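CopN (Chlamydia pneumoniae, PDB 4NRH) acts as a type III secretion gatekeeper of the YopN/MxiC family that binds the chaperone Scc3 and probably directs translocator secretion. Local coordinates at residues Asn253-Asp258 with Thr263-Leu268; Asp39-Asp44 with Glu48-Leu53; Val195-Asp200 with Ser278-Ser283. One frame throughout, in Å; residues are numbered along the deposited sequence.

Contact 1 of 3, residues Asn253-Asp258 with Thr263-Leu268; sequences NLIGDD and TGVLNL
Val265 sets its two methyls against two consecutive side chains at the end of the preceding helix, overlapping Ile255 most closely. Its CG2 lies 3.6 Å from Ile255 CD1 and 4.0 Å from Ile255 CG2, so it touches both arms of the isoleucine, and the two side chains run past each other in opposite directions. Its other methyl, CG1, faces Leu254 CD2 at 4.1 Å, where the side chains meet at a slant. With CG1 of Ile255 anti to the backbone N (chi1 -160°) and the chain continuing extended, CD1 reaches the full length of the side chain toward Val265. The three residues are buried, and the CA atoms of Ile255 and Val265 stand 8.0 Å apart. The contact closes the tight connection between two successive helices: helix 244-255 stops at Gly256, whose positive phi (98°) suits glycine, and Asp258 N-caps helix 259-272 through OD1 to Ser261 N. Around this connection, Leu254 also rests on Val229 and Ser232 of helix 226-237, Val265 on Leu209 of helix 179-215, and Leu266 on Leu298 of helix 284-301, within an all-helical bundle.

Contact 2 of 3, residues Asp39-Asp44 with Glu48-Leu53; sequences DAIGDD and EDILAL
Leu53 brings one methyl, CD1, against the stretch of chain that leaves helix 31-40. That carbon lies 3.7 Å from Ile41 CG1 and 3.5 Å from Ala40 O, the second being a van der Waals approach of a methyl to a backbone carbonyl. Ile41 and Leu53 pass each other in opposite directions, whereas Ile41 and Ile50 meet at about a right angle, with Ile41 CG2 4.1 Å from Ile50 CG1. The two branches of Ile41 thus serve different partners: the first torsion (chi1 -57°) places CG2 anti to the backbone N, where it meets Ile50, and turns CG1 to the position anti to the carbonyl carbon, where it meets Leu53.

Behind this first shell stands the backbone. Ile50 and Leu53 are three residues apart on helix 47-57 and so project from neighbouring positions on one side of it; Leu53 N is bonded to Asp49 O at 3.2 Å within that helix. Near the helix start, Asp49 N is hydrogen-bonded to Ser46 OG. Ile41 has already left helical geometry, with a psi of 116°, and its CA comes within 6.7 Å of that of Ile50. Further out, Ile50 packs on Ala85, Leu86 and Ala89 of helix 80-97, which joins the turn to the rest of the HrpJ-like region.

The charged groups stay at the margin: Asp44 OD1 and Asp49 OD2 are 6.7 Å apart, both residues exposed, so any repulsion between the carboxylates is probably softened by solvent. Between the segments there are van der Waals contacts, burying 196 Å² in total, and no directional polar bond; side-chain fit, together with the short connection, therefore probably sets the spacing across the turn between helices 31-40 and 47-57.

Contact 3 of 3, residues Val195-Asp200 with Ser278-Ser283; sequences VLTSYD and SRLFSS
The two rings here flank the place where Leu280 meets Val195 and Ser198, and take no part in it: Tyr199 has Val195 O in plane at its edge and meets the ring of Tyr152 with planes about 10° apart, while Phe281 has Ser278 O in plane at its edge. Between them Leu280 fills the contact with both methyls. CD1 comes tightly up to Ser198 OG at 3.2 Å, and CD2 lies over the backbone of Val195, 3.7 Å from its N and 3.8 Å from its CA, with the side-chain CG2 of Val195 at 4.2 Å. A first torsion of -74° sets CG of Leu280 anti to the carbonyl carbon, aiming this fork at the helix. A short 3-10 turn, 278-280, thereby docks on the long helix 179-215 in the all-helical fold of this gatekeeper, with the N of the following Phe281 bonded to Ser278 O at 3.2 Å. The hydroxyl that Leu280 approaches is engaged with His234 NE2, and Thr197 OG1 is bonded to Ala194 O and Ser277 N. On the same turn, Arg279 bonds Asn191 OD1 through NE and forms a salt bridge from NH2 to Asp29 of the chaperone chain, while Ser278 OG bonds Pro26 O of that chain.

From the N terminus, contact 2 comes first, closing the short turn between helices 31-40 and 47-57. Contact 3 opens next, on helix 179-215, and closes only at 278-283, after a 77-residue excursion. Contact 1 is nested inside that loop, joining helices 244-255 and 259-272 before the chain reaches 278-283; none of the three cross. The centres of contacts 1 and 3 are about 20 Å apart on one side of the chain's centre. Contact 2 lies on the opposite side, its centre about 68 Å from that of contact 1 and about 54 Å from that of contact 3, in keeping with an elongated protein whose HrpJ-like end is remote from its third helical domain.

Contact 1 of 3, residues Asn253-Asp258 with Thr263-Leu268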
loop_
_atom_site.group_PDB
_atom_site.type_symbol
_atom_site.label_atom_id
_atom_site.label_comp_id
_atom_site.label_asym_id
_atom_site.label_seq_id
_atom_site.Cartn_x
_atom_site.Cartn_y
_atom_site.Cartn_z
ATOM N N ASN A 253 -28.562 -9.333 -3.426
ATOM C CA ASN A 253 -28.409 -10.146 -2.223
ATOM C C ASN A 253 -28.120 -9.273 -1.008
ATOM O O ASN A 253 -28.410 -9.647 0.128
ATOM C CB ASN A 253 -27.289 -11.174 -2.402
ATOM C CG ASN A 253 -27.621 -12.227 -3.438
ATOM O OD1 ASN A 253 -28.784 -12.420 -3.793
ATOM N ND2 ASN A 253 -26.598 -12.917 -3.930
ATOM N N LEU A 254 -27.541 -8.106 -1.265
ATOM C CA LEU A 254 -27.119 -7.194 -0.210
ATOM C C LEU A 254 -28.264 -6.336 0.337
ATOM O O LEU A 254 -28.419 -6.204 1.551
ATOM C CB LEU A 254 -25.991 -6.297 -0.726
ATOM C CG LEU A 254 -25.322 -5.348 0.266
ATOM C CD1 LEU A 254 -24.707 -6.135 1.413
ATOM C CD2 LEU A 254 -24.269 -4.502 -0.433
ATOM N N ILE A 255 -29.060 -5.749 -0.554
ATOM C CA ILE A 255 -30.037 -4.742 -0.144
ATOM C C ILE A 255 -31.467 -5.054 -0.608
ATOM O O ILE A 255 -32.409 -4.337 -0.271
ATOM C CB ILE A 255 -29.632 -3.344 -0.673
ATOM C CG1 ILE A 255 -30.315 -2.230 0.131
ATOM C CG2 ILE A 255 -29.922 -3.231 -2.165
ATOM C CD1 ILE A 255 -29.848 -0.836 -0.224
ATOM N N GLY A 256 -31.638 -6.137 -1.355
ATOM C CA GLY A 256 -32.958 -6.499 -1.844
ATOM C C GLY A 256 -33.217 -6.060 -3.273
ATOM O O GLY A 256 -32.286 -5.724 -4.006
ATOM N N ASP A 257 -34.486 -6.068 -3.672
ATOM C CA ASP A 257 -34.850 -5.904 -5.079
ATOM C C ASP A 257 -35.419 -4.533 -5.451
ATOM O O ASP A 257 -35.775 -4.309 -6.609
ATOM C CB ASP A 257 -35.854 -6.987 -5.479
ATOM C CG ASP A 257 -35.249 -8.375 -5.462
ATOM O OD1 ASP A 257 -34.066 -8.513 -5.840
ATOM O OD2 ASP A 257 -35.955 -9.328 -5.073
ATOM N N ASP A 258 -35.522 -3.623 -4.486
ATOM C CA ASP A 258 -36.012 -2.279 -4.782
ATOM C C ASP A 258 -35.045 -1.568 -5.725
ATOM O O ASP A 258 -33.843 -1.514 -5.466
ATOM C CB ASP A 258 -36.205 -1.470 -3.498
ATOM C CG ASP A 258 -36.710 -0.065 -3.767
ATOM O OD1 ASP A 258 -35.877 0.835 -4.001
ATOM O OD2 ASP A 258 -37.943 0.137 -3.747
ATOM N N THR A 263 -29.864 0.604 -7.304
ATOM C CA THR A 263 -29.187 1.704 -7.985
ATOM C C THR A 263 -28.277 2.482 -7.035
ATOM O O THR A 263 -27.145 2.818 -7.383
ATOM C CB THR A 263 -30.204 2.674 -8.622
ATOM O OG1 THR A 263 -30.962 1.984 -9.623
ATOM C CG2 THR A 263 -29.496 3.863 -9.258
ATOM N N GLY A 264 -28.781 2.760 -5.836
ATOM C CA GLY A 264 -28.029 3.502 -4.839
ATOM C C GLY A 264 -26.729 2.824 -4.450
ATOM O O GLY A 264 -25.690 3.477 -4.332
ATOM N N VAL A 265 -26.789 1.512 -4.248
ATOM C CA VAL A 265 -25.606 0.736 -3.888
ATOM C C VAL A 265 -24.617 0.680 -5.051
ATOM O O VAL A 265 -23.407 0.812 -4.857
ATOM C CB VAL A 265 -25.982 -0.696 -3.461
ATOM C CG1 VAL A 265 -24.733 -1.535 -3.238
ATOM C CG2 VAL A 265 -26.830 -0.664 -2.201
ATOM N N LEU A 266 -25.142 0.491 -6.259
ATOM C CA LEU A 266 -24.314 0.442 -7.461
ATOM C C LEU A 266 -23.558 1.750 -7.667
ATOM O O LEU A 266 -22.370 1.747 -7.986
ATOM C CB LEU A 266 -25.168 0.133 -8.691
ATOM C CG LEU A 266 -25.657 -1.306 -8.854
ATOM C CD1 LEU A 266 -26.715 -1.391 -9.943
ATOM C CD2 LEU A 266 -24.491 -2.228 -9.165
ATOM N N ASN A 267 -24.257 2.867 -7.487
ATOM C CA ASN A 267 -23.631 4.181 -7.576
ATOM C C ASN A 267 -22.570 4.354 -6.497
ATOM O O ASN A 267 -21.542 4.995 -6.715
ATOM C CB ASN A 267 -24.680 5.288 -7.462
ATOM C CG ASN A 267 -25.494 5.452 -8.729
ATOM O OD1 ASN A 267 -25.003 5.209 -9.832
ATOM N ND2 ASN A 267 -26.746 5.865 -8.578
ATOM N N LEU A 268 -22.836 3.780 -5.328
ATOM C CA LEU A 268 -21.896 3.824 -4.217
ATOM C C LEU A 268 -20.635 3.028 -4.551
ATOM O O LEU A 268 -19.520 3.475 -4.279
ATOM C CB LEU A 268 -22.550 3.286 -2.945
ATOM C CG LEU A 268 -21.755 3.495 -1.660
ATOM C CD1 LEU A 268 -21.432 4.968 -1.506
ATOM C CD2 LEU A 268 -22.534 2.983 -0.460
#

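Contact 2 of 3, residues Asp39-Asp44 with Glu48-Leu53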
loop_
_atom_site.group_PDB
_atom_site.type_symbol
_atom_site.label_atom_id
_atom_site.label_comp_id
_atom_site.label_asym_id
_atom_site.label_seq_id
_atom_site.Cartn_x
_atom_site.Cartn_y
_atom_site.Cartn_z
ATOM N N ASP A 39 17.352 1.129 45.584
ATOM C CA ASP A 39 17.515 1.206 47.032
ATOM C C ASP A 39 17.074 -0.075 47.737
ATOM O O ASP A 39 17.452 -0.321 48.882
ATOM C CB ASP A 39 16.735 2.400 47.589
ATOM C CG ASP A 39 17.277 3.730 47.100
ATOM O OD1 ASP A 39 18.430 3.766 46.622
ATOM O OD2 ASP A 39 16.545 4.739 47.191
ATOM N N ALA A 40 16.274 -0.885 47.051
ATOM C CA ALA A 40 15.772 -2.129 47.624
ATOM C C ALA A 40 16.769 -3.271 47.446
ATOM O O ALA A 40 16.640 -4.322 48.073
ATOM C CB ALA A 40 14.434 -2.496 47.001
ATOM N N ILE A 41 17.762 -3.057 46.590
ATOM C CA ILE A 41 18.749 -4.087 46.290
ATOM C C ILE A 41 20.049 -3.837 47.050
ATOM O O ILE A 41 20.721 -2.828 46.836
ATOM C CB ILE A 41 19.047 -4.159 44.781
ATOM C CG1 ILE A 41 17.759 -4.416 43.998
ATOM C CG2 ILE A 41 20.073 -5.241 44.487
ATOM C CD1 ILE A 41 17.896 -4.188 42.513
ATOM N N GLY A 42 20.394 -4.762 47.940
ATOM C CA GLY A 42 21.594 -4.642 48.748
ATOM C C GLY A 42 22.858 -5.050 48.017
ATOM O O GLY A 42 22.802 -5.698 46.971
ATOM N N ASP A 43 24.003 -4.658 48.570
ATOM C CA ASP A 43 25.305 -4.956 47.982
ATOM C C ASP A 43 25.554 -6.456 47.850
ATOM O O ASP A 43 26.286 -6.898 46.964
ATOM C CB ASP A 43 26.421 -4.324 48.820
ATOM C CG ASP A 43 26.414 -2.810 48.751
ATOM O OD1 ASP A 43 25.690 -2.256 47.900
ATOM O OD2 ASP A 43 27.133 -2.175 49.550
ATOM N N ASP A 44 24.941 -7.233 48.737
ATOM C CA ASP A 44 25.179 -8.670 48.798
ATOM C C ASP A 44 24.074 -9.469 48.113
ATOM O O ASP A 44 23.942 -10.672 48.330
ATOM C CB ASP A 44 25.319 -9.117 50.255
ATOM C CG ASP A 44 24.095 -8.783 51.088
ATOM O OD1 ASP A 44 23.298 -7.919 50.663
ATOM O OD2 ASP A 44 23.928 -9.387 52.169
ATOM N N GLU A 48 19.533 -14.046 41.605
ATOM C CA GLU A 48 18.184 -14.510 41.912
ATOM C C GLU A 48 17.412 -13.469 42.719
ATOM O O GLU A 48 16.255 -13.175 42.421
ATOM C CB GLU A 48 18.225 -15.837 42.677
ATOM C CG GLU A 48 18.678 -17.032 41.850
ATOM C CD GLU A 48 20.180 -17.076 41.647
ATOM O OE1 GLU A 48 20.903 -16.374 42.384
ATOM O OE2 GLU A 48 20.637 -17.815 40.750
ATOM N N ASP A 49 18.062 -12.925 43.745
ATOM C CA ASP A 49 17.465 -11.891 44.584
ATOM C C ASP A 49 17.096 -10.663 43.759
ATOM O O ASP A 49 16.028 -10.077 43.937
ATOM C CB ASP A 49 18.419 -11.490 45.710
ATOM C CG ASP A 49 18.602 -12.584 46.740
ATOM O OD1 ASP A 49 17.735 -13.479 46.827
ATOM O OD2 ASP A 49 19.618 -12.547 47.466
ATOM N N ILE A 50 17.999 -10.281 42.861
ATOM C CA ILE A 50 17.786 -9.136 41.986
ATOM C C ILE A 50 16.557 -9.322 41.106
ATOM O O ILE A 50 15.678 -8.460 41.067
ATOM C CB ILE A 50 19.013 -8.889 41.086
ATOM C CG1 ILE A 50 20.215 -8.460 41.929
ATOM C CG2 ILE A 50 18.695 -7.848 40.025
ATOM C CD1 ILE A 50 21.540 -8.604 41.214
ATOM N N LEU A 51 16.493 -10.455 40.411
ATOM C CA LEU A 51 15.379 -10.739 39.514
ATOM C C LEU A 51 14.042 -10.748 40.246
ATOM O O LEU A 51 13.067 -10.181 39.763
ATOM C CB LEU A 51 15.593 -12.080 38.806
ATOM C CG LEU A 51 16.708 -12.114 37.758
ATOM C CD1 LEU A 51 16.914 -13.526 37.234
ATOM C CD2 LEU A 51 16.394 -11.156 36.620
ATOM N N ALA A 52 14.012 -11.369 41.422
ATOM C CA ALA A 52 12.800 -11.436 42.234
ATOM C C ALA A 52 12.267 -10.045 42.563
ATOM O O ALA A 52 11.065 -9.790 42.468
ATOM C CB ALA A 52 13.062 -12.217 43.512
ATOM N N LEU A 53 13.169 -9.151 42.954
ATOM C CA LEU A 53 12.805 -7.775 43.273
ATOM C C LEU A 53 12.316 -7.020 42.039
ATOM O O LEU A 53 11.457 -6.143 42.141
ATOM C CB LEU A 53 13.995 -7.044 43.900
ATOM C CG LEU A 53 14.286 -7.372 45.366
ATOM C CD1 LEU A 53 15.601 -6.748 45.806
ATOM C CD2 LEU A 53 13.145 -6.906 46.259
#

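Contact 3 of 3, residues Val195-Asp200 with Ser278-Ser283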
loop_
_atom_site.group_PDB
_atom_site.type_symbol
_atom_site.label_atom_id
_atom_site.label_comp_id
_atom_site.label_asym_id
_atom_site.label_seq_id
_atom_site.Cartn_x
_atom_site.Cartn_y
_atom_site.Cartn_z
ATOM N N VAL A 195 -7.360 -1.955 2.318
ATOM C CA VAL A 195 -8.661 -2.523 2.655
ATOM C C VAL A 195 -9.440 -1.614 3.609
ATOM O O VAL A 195 -10.648 -1.428 3.457
ATOM C CB VAL A 195 -8.503 -3.927 3.283
ATOM C CG1 VAL A 195 -9.805 -4.390 3.917
ATOM C CG2 VAL A 195 -8.036 -4.923 2.233
ATOM N N LEU A 196 -8.733 -1.033 4.574
ATOM C CA LEU A 196 -9.349 -0.148 5.562
ATOM C C LEU A 196 -10.001 1.086 4.941
ATOM O O LEU A 196 -10.982 1.605 5.472
ATOM C CB LEU A 196 -8.314 0.290 6.601
ATOM C CG LEU A 196 -7.901 -0.756 7.638
ATOM C CD1 LEU A 196 -6.793 -0.218 8.527
ATOM C CD2 LEU A 196 -9.100 -1.181 8.468
ATOM N N THR A 197 -9.449 1.561 3.828
ATOM C CA THR A 197 -10.000 2.729 3.144
ATOM C C THR A 197 -11.435 2.481 2.688
ATOM O O THR A 197 -12.260 3.395 2.691
ATOM C CB THR A 197 -9.150 3.129 1.924
ATOM O OG1 THR A 197 -9.194 2.085 0.943
ATOM C CG2 THR A 197 -7.705 3.376 2.336
ATOM N N SER A 198 -11.725 1.244 2.295
ATOM C CA SER A 198 -13.073 0.871 1.880
ATOM C C SER A 198 -14.043 0.931 3.053
ATOM O O SER A 198 -15.108 1.537 2.955
ATOM C CB SER A 198 -13.083 -0.530 1.270
ATOM O OG SER A 198 -12.230 -0.601 0.144
ATOM N N TYR A 199 -13.668 0.292 4.158
ATOM C CA TYR A 199 -14.479 0.316 5.371
ATOM C C TYR A 199 -14.713 1.749 5.833
ATOM O O TYR A 199 -15.814 2.103 6.245
ATOM C CB TYR A 199 -13.820 -0.501 6.483
ATOM C CG TYR A 199 -13.924 -1.998 6.285
ATOM C CD1 TYR A 199 -12.982 -2.688 5.533
ATOM C CD2 TYR A 199 -14.966 -2.720 6.850
ATOM C CE1 TYR A 199 -13.075 -4.057 5.351
ATOM C CE2 TYR A 199 -15.067 -4.087 6.677
ATOM C CZ TYR A 199 -14.121 -4.750 5.927
ATOM O OH TYR A 199 -14.223 -6.111 5.753
ATOM N N ASP A 200 -13.668 2.567 5.758
ATOM C CA ASP A 200 -13.768 3.977 6.118
ATOM C C ASP A 200 -14.741 4.700 5.195
ATOM O O ASP A 200 -15.552 5.513 5.643
ATOM C CB ASP A 200 -12.393 4.646 6.066
ATOM C CG ASP A 200 -12.458 6.139 6.336
ATOM O OD1 ASP A 200 -12.709 6.909 5.383
ATOM O OD2 ASP A 200 -12.260 6.544 7.501
ATOM N N SER A 278 -5.836 2.830 -4.484
ATOM C CA SER A 278 -5.452 2.234 -5.758
ATOM C C SER A 278 -4.834 0.854 -5.555
ATOM O O SER A 278 -4.858 0.011 -6.452
ATOM C CB SER A 278 -4.470 3.143 -6.498
ATOM O OG SER A 278 -3.201 3.153 -5.868
ATOM N N ARG A 279 -4.280 0.636 -4.367
ATOM C CA ARG A 279 -3.630 -0.624 -4.023
ATOM C C ARG A 279 -4.622 -1.788 -3.970
ATOM O O ARG A 279 -4.232 -2.951 -4.063
ATOM C CB ARG A 279 -2.904 -0.484 -2.682
ATOM C CG ARG A 279 -1.902 -1.585 -2.389
ATOM C CD ARG A 279 -1.189 -1.329 -1.074
ATOM N NE ARG A 279 -0.283 -2.418 -0.723
ATOM C CZ ARG A 279 0.980 -2.494 -1.125
ATOM N NH1 ARG A 279 1.491 -1.544 -1.897
ATOM N NH2 ARG A 279 1.734 -3.521 -0.756
ATOM N N LEU A 280 -5.903 -1.465 -3.821
ATOM C CA LEU A 280 -6.967 -2.468 -3.805
ATOM C C LEU A 280 -7.040 -3.278 -5.097
ATOM O O LEU A 280 -7.528 -4.407 -5.102
ATOM C CB LEU A 280 -8.320 -1.801 -3.558
ATOM C CG LEU A 280 -8.613 -1.301 -2.147
ATOM C CD1 LEU A 280 -10.007 -0.711 -2.104
ATOM C CD2 LEU A 280 -8.473 -2.432 -1.146
ATOM N N PHE A 281 -6.554 -2.696 -6.188
ATOM C CA PHE A 281 -6.662 -3.327 -7.498
ATOM C C PHE A 281 -5.307 -3.830 -7.989
ATOM O O PHE A 281 -4.348 -3.067 -8.091
ATOM C CB PHE A 281 -7.267 -2.346 -8.507
ATOM C CG PHE A 281 -8.581 -1.759 -8.064
ATOM C CD1 PHE A 281 -8.615 -0.613 -7.284
ATOM C CD2 PHE A 281 -9.778 -2.360 -8.417
ATOM C CE1 PHE A 281 -9.820 -0.074 -6.871
ATOM C CE2 PHE A 281 -10.985 -1.825 -8.007
ATOM C CZ PHE A 281 -11.005 -0.681 -7.232
ATOM N N SER A 282 -5.241 -5.124 -8.289
ATOM C CA SER A 282 -4.000 -5.756 -8.722
ATOM C C SER A 282 -3.673 -5.467 -10.185
ATOM O O SER A 282 -2.559 -5.727 -10.639
ATOM C CB SER A 282 -4.075 -7.269 -8.500
ATOM O OG SER A 282 -5.205 -7.819 -9.153
ATOM N N SER A 283 -4.644 -4.937 -10.920
ATOM C CA SER A 283 -4.411 -4.548 -12.307
ATOM C C SER A 283 -5.322 -3.408 -12.744
ATOM O O SER A 283 -6.478 -3.328 -12.327
ATOM C CB SER A 283 -4.601 -5.750 -13.234
ATOM O OG SER A 283 -5.966 -5.932 -13.558
#